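Local coordinates for pseudoazurin (Blue copper protein) (Sinorhizobium meliloti, PDB 3TU6) that binds one copper ion in a cupredoxin fold and probably carries electrons in the periplasm, at residues 17-29 and 83-95. Residues are numbered along the deposited sequence; the frame is centred on the assembly and turned at random. Where two conformers were deposited one is given.
Sequences VMAFEPAVIRAQP and HVGMGMIGAIVVG. With CU (copper (II) ion), chain B.
A parallel strand pair of the cupredoxin barrel, 24-27 beside 89-94, leads away from the blue copper site, where M18, A19 and F20 back the ligands H83 and M88. Along the paired stretch five N-H...O=C bonds alternate between the two strands, from A91 N to A23 O (2.8 Å) as far as G95 N to A27 O (2.9 Å). I25 and I92 lie side by side on one face of the sheet; V24, A91 and V93 are on the other, which helix 112-125 covers. There R26, folded back at chi2 and chi3, lies along V93, its NE 3.5 Å from V93 CB, and the same NE donates to a water that also bonds V93 O. Before A23 the strands separate, and a water accepts from F20 N and donates to I89 O, bridging the two backbones. Toward the copper, M88 has CG anti to its backbone N (chi1 -171°) and an extended chain, which carries CE over the F20 ring, 3.9 Å from its centroid, while SD binds the copper at 2.5 Å. F20 meets M88 CG with CE2 at 3.6 Å and meets Y78 edge to face. With an alanine at F20 the M88 methyl would probably lose the surface it rests on and Y78 its edge-to-face partner, leaving CE freer to swing about the CG-SD bond. M18 bends so that its SD sits over the centre of the H83 ring, 3.6 Å from the centroid, a sulfur-aromatic contact that covers one face of the imidazole while ND1 holds the metal at 2.1 Å. With H42 and C80 the two ligands complete the two-histidine, cysteine and methionine site of type 1 copper, set at one end of the barrel as in the plastocyanin/azurin family.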
loop_
_atom_site.group_PDB
_atom_site.type_symbol
_atom_site.label_atom_id
_atom_site.label_comp_id
_atom_site.label_asym_id
_atom_site.label_seq_id
_atom_site.Cartn_x
_atom_site.Cartn_y
_atom_site.Cartn_z
ATOM N N VAL A 17 -3.057 3.023 -14.547
ATOM C CA VAL A 17 -1.824 3.714 -14.926
ATOM C C VAL A 17 -1.139 4.225 -13.664
ATOM O O VAL A 17 -1.739 4.977 -12.896
ATOM C CB VAL A 17 -2.111 4.897 -15.871
ATOM C CG1 VAL A 17 -0.815 5.609 -16.244
ATOM C CG2 VAL A 17 -2.841 4.416 -17.117
ATOM N N MET A 18 0.120 3.825 -13.469
ATOM C CA MET A 18 0.854 4.049 -12.217
ATOM C C MET A 18 0.163 3.289 -11.082
ATOM O O MET A 18 -0.714 3.828 -10.397
ATOM C CB MET A 18 0.974 5.546 -11.880
ATOM C CG MET A 18 1.437 6.445 -13.026
ATOM S SD MET A 18 3.063 6.025 -13.683
ATOM C CE MET A 18 2.610 5.174 -15.190
ATOM N N ALA A 19 0.559 2.034 -10.884
ATOM C CA ALA A 19 -0.162 1.150 -9.971
ATOM C C ALA A 19 0.736 0.153 -9.247
ATOM O O ALA A 19 1.703 -0.354 -9.815
ATOM C CB ALA A 19 -1.251 0.404 -10.734
ATOM N N PHE A 20 0.399 -0.118 -7.988
ATOM C CA PHE A 20 0.975 -1.238 -7.255
ATOM C C PHE A 20 0.128 -2.478 -7.533
ATOM O O PHE A 20 -1.103 -2.416 -7.451
ATOM C CB PHE A 20 0.999 -0.958 -5.753
ATOM C CG PHE A 20 1.912 0.169 -5.355
ATOM C CD1 PHE A 20 3.287 -0.019 -5.294
ATOM C CD2 PHE A 20 1.394 1.414 -5.018
ATOM C CE1 PHE A 20 4.131 1.020 -4.914
ATOM C CE2 PHE A 20 2.232 2.455 -4.639
ATOM C CZ PHE A 20 3.600 2.259 -4.588
ATOM N N GLU A 21 0.787 -3.587 -7.869
ATOM C CA GLU A 21 0.103 -4.847 -8.158
ATOM C C GLU A 21 0.678 -5.974 -7.298
ATOM O O GLU A 21 1.857 -6.313 -7.425
ATOM C CB GLU A 21 0.232 -5.202 -9.641
ATOM C CG GLU A 21 -0.566 -6.435 -10.049
ATOM C CD GLU A 21 -0.577 -6.657 -11.548
ATOM O OE1 GLU A 21 -0.372 -5.681 -12.299
ATOM O OE2 GLU A 21 -0.795 -7.810 -11.975
ATOM N N PRO A 22 -0.151 -6.565 -6.412
ATOM C CA PRO A 22 -1.559 -6.281 -6.115
ATOM C C PRO A 22 -1.737 -4.997 -5.303
ATOM O O PRO A 22 -0.832 -4.593 -4.572
ATOM C CB PRO A 22 -1.994 -7.499 -5.300
ATOM C CG PRO A 22 -0.767 -7.957 -4.646
ATOM C CD PRO A 22 0.343 -7.702 -5.614
ATOM N N ALA A 23 -2.898 -4.365 -5.444
ATOM C CA ALA A 23 -3.210 -3.144 -4.705
ATOM C C ALA A 23 -3.428 -3.424 -3.218
ATOM O O ALA A 23 -3.169 -2.560 -2.378
ATOM C CB ALA A 23 -4.441 -2.471 -5.298
ATOM N N VAL A 24 -3.908 -4.628 -2.903
ATOM C CA VAL A 24 -4.224 -5.017 -1.530
ATOM C C VAL A 24 -3.602 -6.372 -1.190
ATOM O O VAL A 24 -4.061 -7.408 -1.674
ATOM C CB VAL A 24 -5.752 -5.096 -1.313
ATOM C CG1 VAL A 24 -6.074 -5.516 0.115
ATOM C CG2 VAL A 24 -6.401 -3.761 -1.637
ATOM N N ILE A 25 -2.553 -6.350 -0.366
ATOM C CA ILE A 25 -1.936 -7.567 0.166
ATOM C C ILE A 25 -2.637 -7.966 1.463
ATOM O O ILE A 25 -2.854 -7.124 2.333
ATOM C CB ILE A 25 -0.431 -7.359 0.471
ATOM C CG1 ILE A 25 0.378 -7.251 -0.825
ATOM C CG2 ILE A 25 0.114 -8.499 1.326
ATOM C CD1 ILE A 25 0.529 -8.560 -1.573
ATOM N N ARG A 26 -2.992 -9.246 1.581
ATOM C CA ARG A 26 -3.578 -9.779 2.811
ATOM C C ARG A 26 -2.559 -10.670 3.513
ATOM O O ARG A 26 -2.336 -11.812 3.111
ATOM C CB ARG A 26 -4.866 -10.556 2.513
ATOM C CG ARG A 26 -5.935 -9.758 1.768
ATOM C CD ARG A 26 -6.341 -8.482 2.503
ATOM N NE ARG A 26 -6.915 -8.748 3.824
ATOM C CZ ARG A 26 -8.220 -8.794 4.105
ATOM N NH1 ARG A 26 -8.613 -9.042 5.348
ATOM N NH2 ARG A 26 -9.140 -8.595 3.163
ATOM N N ALA A 27 -1.944 -10.130 4.561
ATOM C CA ALA A 27 -0.882 -10.817 5.290
ATOM C C ALA A 27 -1.286 -11.079 6.735
ATOM O O ALA A 27 -2.331 -10.620 7.196
ATOM C CB ALA A 27 0.391 -9.989 5.248
ATOM N N GLN A 28 -0.443 -11.833 7.435
ATOM C CA GLN A 28 -0.603 -12.079 8.863
ATOM C C GLN A 28 0.532 -11.391 9.617
ATOM O O GLN A 28 1.576 -11.102 9.025
ATOM C CB GLN A 28 -0.586 -13.582 9.151
ATOM C CG GLN A 28 -1.724 -14.353 8.495
ATOM C CD GLN A 28 -3.093 -13.888 8.957
ATOM O OE1 GLN A 28 -3.313 -13.648 10.145
ATOM N NE2 GLN A 28 -4.021 -13.758 8.018
ATOM N N PRO A 29 0.332 -11.117 10.920
ATOM C CA PRO A 29 1.381 -10.518 11.746
ATOM C C PRO A 29 2.714 -11.270 11.659
ATOM O O PRO A 29 2.756 -12.483 11.869
ATOM C CB PRO A 29 0.800 -10.609 13.158
ATOM C CG PRO A 29 -0.665 -10.535 12.955
ATOM C CD PRO A 29 -0.937 -11.246 11.662
ATOM N N HIS A 83 3.839 9.541 -8.077
ATOM C CA HIS A 83 2.566 9.275 -8.750
ATOM C C HIS A 83 1.349 9.184 -7.819
ATOM O O HIS A 83 0.283 8.743 -8.249
ATOM C CB HIS A 83 2.681 7.994 -9.582
ATOM C CG HIS A 83 3.863 7.980 -10.502
ATOM N ND1 HIS A 83 4.911 7.096 -10.354
ATOM C CD2 HIS A 83 4.170 8.750 -11.572
ATOM C CE1 HIS A 83 5.807 7.316 -11.300
ATOM N NE2 HIS A 83 5.382 8.314 -12.052
ATOM N N VAL A 84 1.490 9.608 -6.563
ATOM C CA VAL A 84 0.368 9.544 -5.618
ATOM C C VAL A 84 -0.825 10.362 -6.116
ATOM O O VAL A 84 -1.967 9.909 -6.029
ATOM C CB VAL A 84 0.754 9.994 -4.184
ATOM C CG1 VAL A 84 1.274 11.427 -4.169
ATOM C CG2 VAL A 84 -0.441 9.841 -3.244
ATOM N N GLY A 85 -0.556 11.546 -6.664
ATOM C CA GLY A 85 -1.600 12.401 -7.224
ATOM C C GLY A 85 -2.318 11.778 -8.411
ATOM O O GLY A 85 -3.468 12.116 -8.689
ATOM N N MET A 86 -1.631 10.873 -9.108
ATOM C CA MET A 86 -2.216 10.105 -10.207
ATOM C C MET A 86 -2.956 8.855 -9.714
ATOM O O MET A 86 -3.554 8.133 -10.514
ATOM C CB MET A 86 -1.126 9.691 -11.200
ATOM C CG MET A 86 -0.344 10.858 -11.792
ATOM S SD MET A 86 0.928 10.322 -12.952
ATOM C CE MET A 86 -0.080 9.711 -14.302
ATOM N N GLY A 87 -2.900 8.595 -8.409
ATOM C CA GLY A 87 -3.654 7.505 -7.788
ATOM C C GLY A 87 -2.840 6.280 -7.405
ATOM O O GLY A 87 -3.413 5.243 -7.067
ATOM N N MET A 88 -1.512 6.389 -7.438
ATOM C CA MET A 88 -0.649 5.247 -7.140
ATOM C C MET A 88 -0.479 5.048 -5.633
ATOM O O MET A 88 0.531 5.448 -5.043
ATOM C CB MET A 88 0.714 5.392 -7.827
ATOM C CG MET A 88 1.575 4.140 -7.723
ATOM S SD MET A 88 2.895 4.036 -8.947
ATOM C CE MET A 88 3.598 2.446 -8.518
ATOM N N ILE A 89 -1.489 4.440 -5.016
ATOM C CA ILE A 89 -1.407 4.009 -3.622
ATOM C C ILE A 89 -1.741 2.523 -3.522
ATOM O O ILE A 89 -2.339 1.944 -4.433
ATOM C CB ILE A 89 -2.345 4.824 -2.697
ATOM C CG1 ILE A 89 -3.806 4.717 -3.149
ATOM C CG2 ILE A 89 -1.919 6.284 -2.661
ATOM C CD1 ILE A 89 -4.794 5.247 -2.123
ATOM N N GLY A 90 -1.341 1.916 -2.410
ATOM C CA GLY A 90 -1.651 0.519 -2.133
ATOM C C GLY A 90 -1.906 0.295 -0.658
ATOM O O GLY A 90 -1.690 1.191 0.162
ATOM N N ALA A 91 -2.363 -0.906 -0.324
ATOM C CA ALA A 91 -2.664 -1.262 1.055
ATOM C C ALA A 91 -2.059 -2.611 1.422
ATOM O O ALA A 91 -1.960 -3.508 0.582
ATOM C CB ALA A 91 -4.168 -1.288 1.271
ATOM N N ILE A 92 -1.640 -2.734 2.678
ATOM C CA ILE A 92 -1.259 -4.018 3.251
ATOM C C ILE A 92 -2.109 -4.227 4.495
ATOM O O ILE A 92 -2.010 -3.459 5.451
ATOM C CB ILE A 92 0.232 -4.073 3.647
ATOM C CG1 ILE A 92 1.123 -3.690 2.465
ATOM C CG2 ILE A 92 0.591 -5.464 4.152
ATOM C CD1 ILE A 92 2.604 -3.718 2.786
ATOM N N VAL A 93 -2.957 -5.252 4.465
ATOM C CA VAL A 93 -3.796 -5.597 5.608
ATOM C C VAL A 93 -3.131 -6.736 6.374
ATOM O O VAL A 93 -2.903 -7.815 5.821
ATOM C CB VAL A 93 -5.211 -6.015 5.164
ATOM C CG1 VAL A 93 -6.101 -6.259 6.372
ATOM C CG2 VAL A 93 -5.820 -4.948 4.257
ATOM N N VAL A 94 -2.810 -6.478 7.641
ATOM C CA VAL A 94 -2.123 -7.444 8.493
ATOM C C VAL A 94 -3.087 -7.936 9.566
ATOM O O VAL A 94 -3.521 -7.160 10.416
ATOM C CB VAL A 94 -0.886 -6.815 9.162
ATOM C CG1 VAL A 94 -0.100 -7.868 9.930
ATOM C CG2 VAL A 94 -0.004 -6.141 8.121
ATOM N N GLY A 95 -3.426 -9.223 9.520
ATOM C CA GLY A 95 -4.423 -9.784 10.427
ATOM C C GLY A 95 -5.783 -9.160 10.168
ATOM O O GLY A 95 -6.227 -9.092 9.020
HETATM CU CU CU B . 4.950 5.452 -9.092
HETATM O O HOH W 1 -1.834 1.567 -7.041
HETATM O O HOH W 2 -0.423 -3.856 -1.756
HETATM O O HOH W 3 -5.003 -9.734 6.108
#